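Local coordinates for nitrogenase molybdenum-iron protein alpha chain (Clostridium pasteurianum, PDB 4WES) that carries the iron-molybdenum cofactor and shares an [8Fe-7S] cluster with the beta chain in the nitrogenase component that reduces dinitrogen to ammonia, at residues 86-91 / 484-489; 189-194 / 394-399; 466-471 / 478-483. All blocks are in the same frame, centred on the assembly; numbering follows the deposited sequence.

Interaction 1: 86-91 / 484-489; sequences GRRFKS and YDYNGP. With ICS (iron-sulfur-molybdenum cluster with interstitial carbon), chain F; HCA (3-hydroxy-3-carboxy-adipic acid), chain E.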
loop_
_atom_site.group_PDB
_atom_site.type_symbol
_atom_site.label_atom_id
_atom_site.label_comp_id
_atom_site.label_asym_id
_atom_site.label_seq_id
_atom_site.Cartn_x
_atom_site.Cartn_y
_atom_site.Cartn_z
ATOM N N GLY A 86 -21.901 2.871 -10.347
ATOM C CA GLY A 86 -22.073 3.982 -9.430
ATOM C C GLY A 86 -23.350 3.925 -8.629
ATOM O O GLY A 86 -23.429 4.471 -7.535
ATOM N N ARG A 87 -24.385 3.292 -9.180
ATOM C CA ARG A 87 -25.646 3.063 -8.468
ATOM C C ARG A 87 -25.604 1.617 -7.971
ATOM O O ARG A 87 -25.455 0.678 -8.751
ATOM C CB ARG A 87 -26.845 3.333 -9.341
ATOM C CG ARG A 87 -28.160 3.093 -8.623
ATOM C CD ARG A 87 -29.303 3.742 -9.326
ATOM N NE ARG A 87 -30.609 3.396 -8.782
ATOM C CZ ARG A 87 -31.363 2.376 -9.195
ATOM N NH1 ARG A 87 -32.567 2.207 -8.701
ATOM N NH2 ARG A 87 -30.910 1.515 -10.111
ATOM N N ARG A 88 -25.725 1.469 -6.645
ATOM C CA ARG A 88 -25.338 0.273 -5.938
ATOM C C ARG A 88 -26.447 -0.773 -5.779
ATOM O O ARG A 88 -26.580 -1.376 -4.710
ATOM C CB ARG A 88 -24.756 0.665 -4.590
ATOM C CG ARG A 88 -23.493 1.517 -4.693
ATOM C CD ARG A 88 -23.026 2.007 -3.344
ATOM N NE ARG A 88 -22.762 0.882 -2.458
ATOM C CZ ARG A 88 -23.473 0.492 -1.395
ATOM N NH1 ARG A 88 -23.195 -0.668 -0.803
ATOM N NH2 ARG A 88 -24.465 1.219 -0.917
ATOM N N PHE A 89 -27.179 -1.058 -6.860
ATOM C CA PHE A 89 -28.069 -2.209 -6.813
ATOM C C PHE A 89 -27.222 -3.475 -6.728
ATOM O O PHE A 89 -26.321 -3.697 -7.525
ATOM C CB PHE A 89 -29.014 -2.254 -8.023
ATOM C CG PHE A 89 -28.396 -1.986 -9.376
ATOM C CD1 PHE A 89 -27.870 -3.000 -10.140
ATOM C CD2 PHE A 89 -28.393 -0.710 -9.873
ATOM C CE1 PHE A 89 -27.333 -2.744 -11.397
ATOM C CE2 PHE A 89 -27.898 -0.435 -11.113
ATOM C CZ PHE A 89 -27.354 -1.434 -11.883
ATOM N N LYS A 90 -27.512 -4.328 -5.754
ATOM C CA LYS A 90 -26.744 -5.560 -5.586
ATOM C C LYS A 90 -27.453 -6.734 -6.262
ATOM O O LYS A 90 -28.682 -6.824 -6.252
ATOM C CB LYS A 90 -26.468 -5.849 -4.114
ATOM C CG LYS A 90 -25.518 -4.863 -3.428
ATOM C CD LYS A 90 -25.129 -5.361 -2.032
ATOM C CE LYS A 90 -24.105 -4.456 -1.371
ATOM N NZ LYS A 90 -23.725 -4.937 -0.042
ATOM N N SER A 91 -26.655 -7.620 -6.827
ATOM C CA SER A 91 -27.153 -8.793 -7.563
ATOM C C SER A 91 -26.328 -10.006 -7.241
ATOM O O SER A 91 -25.119 -9.919 -7.002
ATOM C CB SER A 91 -27.078 -8.567 -9.075
ATOM O OG SER A 91 -27.823 -7.423 -9.449
ATOM N N TYR A 484 -25.626 5.610 0.137
ATOM C CA TYR A 484 -25.432 5.145 1.512
ATOM C C TYR A 484 -23.976 5.202 1.946
ATOM O O TYR A 484 -23.569 4.506 2.864
ATOM C CB TYR A 484 -25.998 3.755 1.749
ATOM C CG TYR A 484 -27.460 3.543 1.448
ATOM C CD1 TYR A 484 -28.380 4.574 1.456
ATOM C CD2 TYR A 484 -27.947 2.253 1.246
ATOM C CE1 TYR A 484 -29.726 4.342 1.280
ATOM C CE2 TYR A 484 -29.297 2.013 1.065
ATOM C CZ TYR A 484 -30.190 3.057 1.119
ATOM O OH TYR A 484 -31.566 2.867 1.011
ATOM N N ASP A 485 -23.171 6.063 1.301
ATOM C CA ASP A 485 -21.748 6.091 1.578
ATOM C C ASP A 485 -21.161 4.689 1.547
ATOM O O ASP A 485 -20.269 4.328 2.289
ATOM C CB ASP A 485 -21.456 6.802 2.901
ATOM C CG ASP A 485 -21.664 8.297 2.782
ATOM O OD1 ASP A 485 -22.672 8.808 3.339
ATOM O OD2 ASP A 485 -20.831 8.983 2.123
ATOM N N TYR A 486 -21.642 3.862 0.595
ATOM C CA TYR A 486 -20.980 2.602 0.279
ATOM C C TYR A 486 -21.186 1.580 1.410
ATOM O O TYR A 486 -20.377 0.677 1.567
ATOM C CB TYR A 486 -19.465 2.816 -0.129
ATOM C CG TYR A 486 -19.377 4.104 -0.907
ATOM C CD1 TYR A 486 -20.042 4.263 -2.103
ATOM C CD2 TYR A 486 -18.747 5.222 -0.382
ATOM C CE1 TYR A 486 -20.113 5.449 -2.748
ATOM C CE2 TYR A 486 -18.811 6.448 -1.023
ATOM C CZ TYR A 486 -19.519 6.569 -2.183
ATOM O OH TYR A 486 -19.603 7.815 -2.774
ATOM N N ASN A 487 -22.321 1.727 2.083
ATOM C CA ASN A 487 -22.779 0.861 3.158
ATOM C C ASN A 487 -24.157 0.265 2.828
ATOM O O ASN A 487 -24.724 0.485 1.769
ATOM C CB ASN A 487 -22.888 1.658 4.463
ATOM C CG ASN A 487 -21.575 2.258 4.878
ATOM O OD1 ASN A 487 -20.560 1.564 4.963
ATOM N ND2 ASN A 487 -21.563 3.584 5.099
ATOM N N GLY A 488 -24.691 -0.499 3.761
ATOM C CA GLY A 488 -26.024 -1.046 3.629
ATOM C C GLY A 488 -26.087 -2.509 4.011
ATOM O O GLY A 488 -25.055 -3.168 4.107
ATOM N N PRO A 489 -27.278 -3.025 4.223
ATOM C CA PRO A 489 -28.564 -2.362 3.980
ATOM C C PRO A 489 -28.834 -1.247 4.977
ATOM O O PRO A 489 -28.399 -1.333 6.129
ATOM C CB PRO A 489 -29.573 -3.508 4.178
ATOM C CG PRO A 489 -28.885 -4.462 5.097
ATOM C CD PRO A 489 -27.464 -4.422 4.658
HETATM FE FE1 ICS F . -37.164 5.894 -6.369
HETATM MO MO1 ICS F . -30.616 8.233 -6.586
HETATM FE FE2 ICS F . -35.343 7.089 -7.893
HETATM FE FE3 ICS F . -34.601 5.160 -6.197
HETATM FE FE4 ICS F . -35.430 7.509 -5.274
HETATM FE FE5 ICS F . -33.011 8.405 -5.367
HETATM FE FE6 ICS F . -32.906 7.927 -7.952
HETATM FE FE7 ICS F . -32.182 6.083 -6.282
HETATM C CX ICS F . -33.954 7.043 -6.462
HETATM S S1A ICS F . -37.017 8.151 -6.807
HETATM S S1B ICS F . -32.287 9.825 -6.964
HETATM S S2A ICS F . -35.973 4.910 -8.014
HETATM S S2B ICS F . -34.297 7.997 -9.635
HETATM S S3A ICS F . -34.589 9.041 -3.886
HETATM S S3B ICS F . -31.152 6.588 -8.211
HETATM S S4A ICS F . -35.990 5.450 -4.429
HETATM S S4B ICS F . -31.285 7.208 -4.589
HETATM S S5A ICS F . -32.723 3.971 -5.959
HETATM C C1 HCA E . -29.001 9.133 -10.870
HETATM C C2 HCA E . -28.309 8.114 -9.959
HETATM C C3 HCA E . -28.163 8.572 -8.510
HETATM C C4 HCA E . -26.979 9.540 -8.318
HETATM C C5 HCA E . -26.748 9.724 -6.808
HETATM C C6 HCA E . -25.992 10.925 -6.323
HETATM C C7 HCA E . -27.912 7.348 -7.627
HETATM O O1 HCA E . -29.750 9.984 -10.371
HETATM O O2 HCA E . -28.809 9.049 -12.094
HETATM O O3 HCA E . -25.183 10.766 -5.358
HETATM O O4 HCA E . -26.193 12.035 -6.865
HETATM O O5 HCA E . -28.653 7.199 -6.630
HETATM O O6 HCA E . -26.963 6.600 -7.900
HETATM O O7 HCA E . -29.342 9.234 -8.078
HETATM O O HOH W 1 -23.619 -2.621 1.444
#
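Arg88 lays its guanidinium flat against the backbone of Tyr486 and Asn487. Tyr486 CA sits over the centre of one face, 3.6 Å above the plane, and the amide N of Asn487 lies over the same group nearer its rim. The aromatic ring of Tyr486 stands almost upright to the guanidinium, the two planes 83° apart, and the ring edge meets the arginine chain, with Tyr486 CD1 3.9 Å from Arg88 CD. No cation-pi stack forms: the chains cross at about a right angle. A bend at chi3 (58°) turns the head of Arg88 onto the turn. Both terminal nitrogens then reach one carbonyl: Arg88 NH2 bonds Asn487 O at 2.8 Å, the oxygen lying 24° out of the guanidinium plane, while Arg88 NH1 makes a weak bond to the same Asn487 O at 3.2 Å. NH2 also gives a weak bond to Ser483 O, and NH1 pairs with Glu455 of the beta chain. At the guanidinium edge, in plane, a water accepts from Arg88 NH1 at 3.0 Å and, in the conformer given, from Lys90 NZ at 2.8 Å, and can donate to Gly488 O; Lys90 also forms a salt bridge with Asp453 of the beta chain. Tyr484 offers only its CB to the arginine; its hydroxyl bonds Asp221 and Tyr351. Asn487 N bonding Tyr484 O closes a type I' beta turn with Asp485 and Tyr486 at its corners. Arg88 is the centre of an inverse gamma turn, and Arg87 leaves in a different direction, extended toward the cofactor with Arg87 NH1 3.3 Å from cluster sulfur S5A. Arg88 thus joins loop 86-91 to the 484-487 turn and to the beta-chain interface, while Arg87 lines the pocket of the iron-molybdenum cofactor and homocitrate.

Interaction 2: 189-194 / 394-399; sequences ANNTVM and PEITVT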
loop_
_atom_site.group_PDB
_atom_site.type_symbol
_atom_site.label_atom_id
_atom_site.label_comp_id
_atom_site.label_asym_id
_atom_site.label_seq_id
_atom_site.Cartn_x
_atom_site.Cartn_y
_atom_site.Cartn_z
ATOM N N ALA A 189 -39.663 3.567 -18.861
ATOM C CA ALA A 189 -39.369 2.202 -18.496
ATOM C C ALA A 189 -40.640 1.457 -18.124
ATOM O O ALA A 189 -40.845 0.298 -18.538
ATOM C CB ALA A 189 -38.370 2.144 -17.353
ATOM N N ASN A 190 -41.474 2.073 -17.291
ATOM C CA ASN A 190 -42.674 1.393 -16.819
ATOM C C ASN A 190 -43.584 0.982 -17.964
ATOM O O ASN A 190 -44.203 -0.076 -17.918
ATOM C CB ASN A 190 -43.490 2.270 -15.848
ATOM C CG ASN A 190 -43.016 2.224 -14.379
ATOM O OD1 ASN A 190 -43.820 1.961 -13.503
ATOM N ND2 ASN A 190 -41.735 2.474 -14.132
ATOM N N ASN A 191 -43.698 1.828 -18.979
ATOM C CA ASN A 191 -44.617 1.543 -20.079
ATOM C C ASN A 191 -44.241 0.230 -20.745
ATOM O O ASN A 191 -45.091 -0.640 -20.973
ATOM C CB ASN A 191 -44.609 2.654 -21.102
ATOM C CG ASN A 191 -45.312 3.893 -20.638
ATOM O OD1 ASN A 191 -46.060 3.889 -19.647
ATOM N ND2 ASN A 191 -45.081 4.991 -21.370
ATOM N N THR A 192 -42.974 0.072 -21.089
ATOM C CA THR A 192 -42.524 -1.124 -21.806
ATOM C C THR A 192 -42.467 -2.342 -20.896
ATOM O O THR A 192 -42.821 -3.457 -21.301
ATOM C CB THR A 192 -41.191 -0.837 -22.516
ATOM O OG1 THR A 192 -41.441 0.093 -23.570
ATOM C CG2 THR A 192 -40.516 -2.086 -23.008
ATOM N N VAL A 193 -42.060 -2.171 -19.640
ATOM C CA VAL A 193 -42.099 -3.303 -18.718
ATOM C C VAL A 193 -43.536 -3.829 -18.587
ATOM O O VAL A 193 -43.768 -5.051 -18.622
ATOM C CB VAL A 193 -41.524 -2.888 -17.339
ATOM C CG1 VAL A 193 -41.792 -3.968 -16.299
ATOM C CG2 VAL A 193 -40.029 -2.634 -17.439
ATOM N N MET A 194 -44.492 -2.923 -18.423
ATOM C CA MET A 194 -45.882 -3.340 -18.240
ATOM C C MET A 194 -46.407 -4.142 -19.409
ATOM O O MET A 194 -47.006 -5.197 -19.210
ATOM C CB MET A 194 -46.770 -2.133 -17.985
ATOM C CG MET A 194 -48.214 -2.504 -17.680
ATOM S SD MET A 194 -48.369 -3.284 -16.055
ATOM C CE MET A 194 -49.950 -4.097 -16.280
ATOM N N PRO A 394 -44.982 9.308 -23.418
ATOM C CA PRO A 394 -46.194 8.562 -23.756
ATOM C C PRO A 394 -46.981 8.054 -22.546
ATOM O O PRO A 394 -46.405 7.610 -21.552
ATOM C CB PRO A 394 -45.652 7.365 -24.555
ATOM C CG PRO A 394 -44.407 7.877 -25.169
ATOM C CD PRO A 394 -43.808 8.725 -24.082
ATOM N N GLU A 395 -48.294 8.099 -22.687
ATOM C CA GLU A 395 -49.222 7.525 -21.738
ATOM C C GLU A 395 -49.846 6.280 -22.347
ATOM O O GLU A 395 -50.379 6.320 -23.457
ATOM C CB GLU A 395 -50.341 8.514 -21.451
ATOM C CG GLU A 395 -49.928 9.802 -20.781
ATOM C CD GLU A 395 -49.457 9.588 -19.351
ATOM O OE1 GLU A 395 -48.797 10.508 -18.824
ATOM O OE2 GLU A 395 -49.755 8.515 -18.772
ATOM N N ILE A 396 -49.792 5.186 -21.618
ATOM C CA ILE A 396 -50.489 4.035 -22.110
ATOM C C ILE A 396 -51.645 3.706 -21.196
ATOM O O ILE A 396 -51.697 4.092 -20.020
ATOM C CB ILE A 396 -49.577 2.833 -22.320
ATOM C CG1 ILE A 396 -49.130 2.292 -20.965
ATOM C CG2 ILE A 396 -48.402 3.216 -23.230
ATOM C CD1 ILE A 396 -48.466 0.933 -21.030
ATOM N N THR A 397 -52.646 3.085 -21.794
ATOM C CA THR A 397 -53.803 2.690 -21.033
ATOM C C THR A 397 -53.964 1.202 -21.157
ATOM O O THR A 397 -53.724 0.610 -22.211
ATOM C CB THR A 397 -55.120 3.364 -21.473
ATOM O OG1 THR A 397 -55.634 2.696 -22.617
ATOM C CG2 THR A 397 -54.947 4.865 -21.762
ATOM N N VAL A 398 -54.301 0.581 -20.039
ATOM C CA VAL A 398 -54.598 -0.844 -20.023
ATOM C C VAL A 398 -56.066 -1.022 -19.647
ATOM O O VAL A 398 -56.698 -0.104 -19.157
ATOM C CB VAL A 398 -53.674 -1.631 -19.063
ATOM C CG1 VAL A 398 -52.216 -1.550 -19.503
ATOM C CG2 VAL A 398 -53.833 -1.141 -17.631
ATOM N N THR A 399 -56.554 -2.240 -19.791
ATOM C CA THR A 399 -57.947 -2.564 -19.482
ATOM C C THR A 399 -57.969 -3.920 -18.809
ATOM O O THR A 399 -56.968 -4.639 -18.834
ATOM C CB THR A 399 -58.780 -2.614 -20.768
ATOM O OG1 THR A 399 -58.293 -3.630 -21.660
ATOM C CG2 THR A 399 -58.813 -1.256 -21.478
HETATM O O HOH W 2 -48.269 5.394 -19.123
#
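The loop 394-399 runs extended past the side of helix 182-196, coming closest where the CA atoms of Asn191 and Ile396 lie 6.7 Å apart. Asn191 carries the contact. With CG beside the backbone N (chi1 -73°), its amide reaches out from the helix and uses both ends. Asn191 ND2 donates to Pro394 O over 2.9 Å, fairly straight at 154° and with the oxygen close to the plane of the asparagine amide. Seen from the proline, however, the donor rides above the carbonyl plane, 52° out of it, and so does not lie on a lone pair. At the other end, Asn191 OD1 accepts a hydrogen bond from a water 2.7 Å away, and that water in turn accepts from Ile396 N at 2.9 Å. A long, weak bond from the same water goes to Glu395 OE2. Beside this polar strip, the side chains of Ile396 and Asn191 run antiparallel alongside one another. In the conformer given, one of two deposited, Ile396 CG1 lies 3.7 Å from Asn191 OD1, CG2 passes alongside the amide carbon, and CD1 reaches back to Asn191 O, also at 3.7 Å. That carbonyl has a polar partner of its own in the hydroxyl of Thr195, one turn on. Met194 and Ile396 both pack on Met272, so helix 263-277 closes one flank of the contact. Asn190, next to Asn191, turns away and bonds that same helix. The buried amide of Asn191 thus has a directly bonded carbonyl on its nitrogen and a water on its oxygen, which fixes which way round it sits. In effect the asparagine reads a C=O directly and the N-H two residues later through water, fastening the loop to the helix by polar bonds, with the isoleucine lying as a hydrophobic edge beside them.

Interaction 3: 466-471 / 478-483; sequences KEKFVI and SKQLHS. With HCA (3-hydroxy-3-carboxy-adipic acid), chain E; ICS (iron-sulfur-molybdenum cluster with interstitial carbon), chain F.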
loop_
_atom_site.group_PDB
_atom_site.type_symbol
_atom_site.label_atom_id
_atom_site.label_comp_id
_atom_site.label_asym_id
_atom_site.label_seq_id
_atom_site.Cartn_x
_atom_site.Cartn_y
_atom_site.Cartn_z
ATOM N N LYS A 466 -22.831 14.990 -5.175
ATOM C CA LYS A 466 -22.462 16.329 -5.646
ATOM C C LYS A 466 -22.541 17.341 -4.517
ATOM O O LYS A 466 -21.760 18.303 -4.501
ATOM C CB LYS A 466 -23.305 16.758 -6.839
ATOM C CG LYS A 466 -23.159 15.797 -8.028
ATOM C CD LYS A 466 -23.826 16.280 -9.304
ATOM C CE LYS A 466 -25.295 16.578 -9.226
ATOM N NZ LYS A 466 -26.113 15.401 -8.826
ATOM N N GLU A 467 -23.459 17.159 -3.584
ATOM C CA GLU A 467 -23.599 18.059 -2.456
ATOM C C GLU A 467 -22.686 17.711 -1.306
ATOM O O GLU A 467 -22.311 18.599 -0.515
ATOM C CB GLU A 467 -25.041 18.066 -1.954
ATOM C CG GLU A 467 -26.127 18.386 -2.978
ATOM C CD GLU A 467 -26.743 17.174 -3.666
ATOM O OE1 GLU A 467 -26.107 16.083 -3.679
ATOM O OE2 GLU A 467 -27.891 17.332 -4.178
ATOM N N LYS A 468 -22.341 16.438 -1.146
ATOM C CA LYS A 468 -21.729 15.947 0.105
ATOM C C LYS A 468 -20.518 16.814 0.516
ATOM O O LYS A 468 -20.450 17.271 1.656
ATOM C CB LYS A 468 -21.247 14.500 -0.046
ATOM C CG LYS A 468 -20.600 13.980 1.228
ATOM C CD LYS A 468 -19.986 12.595 1.055
ATOM C CE LYS A 468 -19.331 12.060 2.304
ATOM N NZ LYS A 468 -20.296 11.499 3.278
ATOM N N PHE A 469 -19.561 16.950 -0.382
ATOM C CA PHE A 469 -18.318 17.624 -0.013
ATOM C C PHE A 469 -18.488 19.149 0.092
ATOM O O PHE A 469 -17.751 19.786 0.837
ATOM C CB PHE A 469 -17.169 17.210 -0.926
ATOM C CG PHE A 469 -16.932 15.737 -0.902
ATOM C CD1 PHE A 469 -16.489 15.104 0.257
ATOM C CD2 PHE A 469 -17.139 14.961 -2.037
ATOM C CE1 PHE A 469 -16.316 13.735 0.306
ATOM C CE2 PHE A 469 -16.952 13.599 -1.991
ATOM C CZ PHE A 469 -16.551 12.988 -0.838
ATOM N N VAL A 470 -19.436 19.708 -0.643
ATOM C CA VAL A 470 -19.746 21.130 -0.491
ATOM C C VAL A 470 -20.165 21.390 0.940
ATOM O O VAL A 470 -19.707 22.339 1.586
ATOM C CB VAL A 470 -20.887 21.551 -1.469
ATOM C CG1 VAL A 470 -21.372 22.963 -1.203
ATOM C CG2 VAL A 470 -20.437 21.387 -2.914
ATOM N N ILE A 471 -21.060 20.548 1.447
ATOM C CA ILE A 471 -21.589 20.694 2.790
ATOM C C ILE A 471 -20.446 20.457 3.824
ATOM O O ILE A 471 -20.272 21.223 4.780
ATOM C CB ILE A 471 -22.746 19.690 3.026
ATOM C CG1 ILE A 471 -23.914 20.001 2.096
ATOM C CG2 ILE A 471 -23.174 19.704 4.497
ATOM C CD1 ILE A 471 -24.860 18.808 1.902
ATOM N N SER A 478 -22.479 15.516 6.087
ATOM C CA SER A 478 -23.414 15.131 5.043
ATOM C C SER A 478 -23.296 13.655 4.754
ATOM O O SER A 478 -22.279 13.214 4.230
ATOM C CB SER A 478 -23.190 15.942 3.753
ATOM O OG SER A 478 -24.111 15.552 2.751
ATOM N N LYS A 479 -24.331 12.894 5.064
ATOM C CA LYS A 479 -24.389 11.488 4.682
ATOM C C LYS A 479 -25.250 11.344 3.451
ATOM O O LYS A 479 -26.312 11.969 3.316
ATOM C CB LYS A 479 -24.887 10.624 5.843
ATOM C CG LYS A 479 -23.853 10.471 6.976
ATOM C CD LYS A 479 -22.577 9.809 6.526
ATOM C CE LYS A 479 -21.579 9.481 7.616
ATOM N NZ LYS A 479 -20.413 8.764 7.034
ATOM N N GLN A 480 -24.791 10.491 2.538
ATOM C CA GLN A 480 -25.453 10.268 1.261
ATOM C C GLN A 480 -26.649 9.308 1.412
ATOM O O GLN A 480 -26.504 8.176 1.870
ATOM C CB GLN A 480 -24.476 9.634 0.292
ATOM C CG GLN A 480 -23.270 10.496 -0.032
ATOM C CD GLN A 480 -22.387 9.841 -1.059
ATOM O OE1 GLN A 480 -22.768 9.697 -2.232
ATOM N NE2 GLN A 480 -21.213 9.379 -0.645
ATOM N N LEU A 481 -27.828 9.770 0.986
ATOM C CA LEU A 481 -29.007 8.909 1.010
ATOM C C LEU A 481 -29.255 8.172 -0.301
ATOM O O LEU A 481 -30.206 7.384 -0.365
ATOM C CB LEU A 481 -30.260 9.659 1.474
ATOM C CG LEU A 481 -30.335 9.897 2.964
ATOM C CD1 LEU A 481 -31.637 10.613 3.312
ATOM C CD2 LEU A 481 -30.221 8.620 3.789
ATOM N N HIS A 482 -28.447 8.402 -1.334
ATOM C CA HIS A 482 -28.518 7.595 -2.541
ATOM C C HIS A 482 -27.595 6.375 -2.398
ATOM O O HIS A 482 -28.037 5.224 -2.356
ATOM C CB HIS A 482 -28.145 8.345 -3.825
ATOM C CG HIS A 482 -28.824 9.642 -4.104
ATOM N ND1 HIS A 482 -29.668 9.830 -5.185
ATOM C CD2 HIS A 482 -28.641 10.868 -3.540
ATOM C CE1 HIS A 482 -29.954 11.116 -5.273
ATOM N NE2 HIS A 482 -29.353 11.764 -4.281
ATOM N N SER A 483 -26.299 6.636 -2.299
ATOM C CA SER A 483 -25.293 5.589 -2.260
ATOM C C SER A 483 -25.050 4.989 -0.895
ATOM O O SER A 483 -24.280 4.019 -0.764
ATOM C CB SER A 483 -23.949 6.103 -2.748
ATOM O OG SER A 483 -23.394 6.987 -1.756
HETATM C C1 HCA E . -29.001 9.133 -10.870
HETATM C C2 HCA E . -28.309 8.114 -9.959
HETATM C C3 HCA E . -28.163 8.572 -8.510
HETATM C C4 HCA E . -26.979 9.540 -8.318
HETATM C C5 HCA E . -26.748 9.724 -6.808
HETATM C C6 HCA E . -25.992 10.925 -6.323
HETATM C C7 HCA E . -27.912 7.348 -7.627
HETATM O O1 HCA E . -29.750 9.984 -10.371
HETATM O O2 HCA E . -28.809 9.049 -12.094
HETATM O O3 HCA E . -25.183 10.766 -5.358
HETATM O O4 HCA E . -26.193 12.035 -6.865
HETATM O O5 HCA E . -28.653 7.199 -6.630
HETATM O O6 HCA E . -26.963 6.600 -7.900
HETATM O O7 HCA E . -29.342 9.234 -8.078
HETATM FE FE1 ICS F . -37.164 5.894 -6.369
HETATM MO MO1 ICS F . -30.616 8.233 -6.586
HETATM FE FE2 ICS F . -35.343 7.089 -7.893
HETATM FE FE3 ICS F . -34.601 5.160 -6.197
HETATM FE FE4 ICS F . -35.430 7.509 -5.274
HETATM FE FE5 ICS F . -33.011 8.405 -5.367
HETATM FE FE6 ICS F . -32.906 7.927 -7.952
HETATM FE FE7 ICS F . -32.182 6.083 -6.282
HETATM C CX ICS F . -33.954 7.043 -6.462
HETATM S S1A ICS F . -37.017 8.151 -6.807
HETATM S S1B ICS F . -32.287 9.825 -6.964
HETATM S S2A ICS F . -35.973 4.910 -8.014
HETATM S S2B ICS F . -34.297 7.997 -9.635
HETATM S S3A ICS F . -34.589 9.041 -3.886
HETATM S S3B ICS F . -31.152 6.588 -8.211
HETATM S S4A ICS F . -35.990 5.450 -4.429
HETATM S S4B ICS F . -31.285 7.208 -4.589
HETATM S S5A ICS F . -32.723 3.971 -5.959
HETATM O O HOH W 3 -29.337 14.505 -3.589
HETATM O O HOH W 4 -19.532 11.771 6.037
HETATM O O HOH W 5 -18.667 9.261 4.780
#
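Helix 465-473 and the returning loop that bears the molybdenum ligand His482 are joined where Lys468 and Ile471 close on Ser478. The lysine leaves the helix with CG anti to its backbone N (chi1 179°), runs straight, and bends only at the last torsion, bringing Lys468 NZ to Ser478 O at 2.8 Å, almost head-on to the carbonyl (163°). Asp485 adds a salt bridge to the same ammonium. Two waters also accept from Lys468 NZ and link it to Lys479 NZ, one of them only weakly on the Lys479 side, two like charges held 4.6 Å apart. On the next turn Ile471 lies alongside Ser478, its CD1 3.4 Å from Ser478 OG, while that hydroxyl bonds Phe461 O. Gln480 crosses the lysine at about a right angle, NE2 lying 3.8 Å from Lys468 CD; its amide also bonds the hydroxyl of Tyr486 and accepts, weakly, from Ser483 OG. Past this point the loop presents His482, whose ND1 binds molybdenum at 2.3 Å. Homocitrate O5 and O7 bind the same metal, and homocitrate C5 lies over one face of the imidazole, 3.3 Å above its plane and toward the rim. At the ring edge, in plane, a water accepts from His482 NE2 at 2.8 Å and donates to Glu467 OE2, a link by which Glu467 probably positions the ring from the second shell. Lys466 NZ, 3.9 Å from homocitrate O4, bonds Ala50 O and Ser50 OG of the beta chain. Histidine and homocitrate together at the molybdenum end are characteristic of the nitrogenase iron-molybdenum cofactor site.

In the fold
Interactions 1 and 3 are neighbours, their centres about 14 Å apart, and both line the cofactor and homocitrate pocket. They share the continuous loop between helix 465-473 and helix 492-507: residues 478-483 serve interaction 3 and 484-489 serve interaction 1, with Asp485 bonding back to the earlier half. Interaction 2 lies on the opposite side of the chain's centre, about 29 Å from interaction 1 and about 34 Å from interaction 3, between centres. Along the sequence, interaction 1 closes a long loop in which the other two are nested in series, interaction 2 first. The chain's early and late parts thus meet around the molybdenum end, while interaction 2 fastens a peripheral loop to helix 182-196.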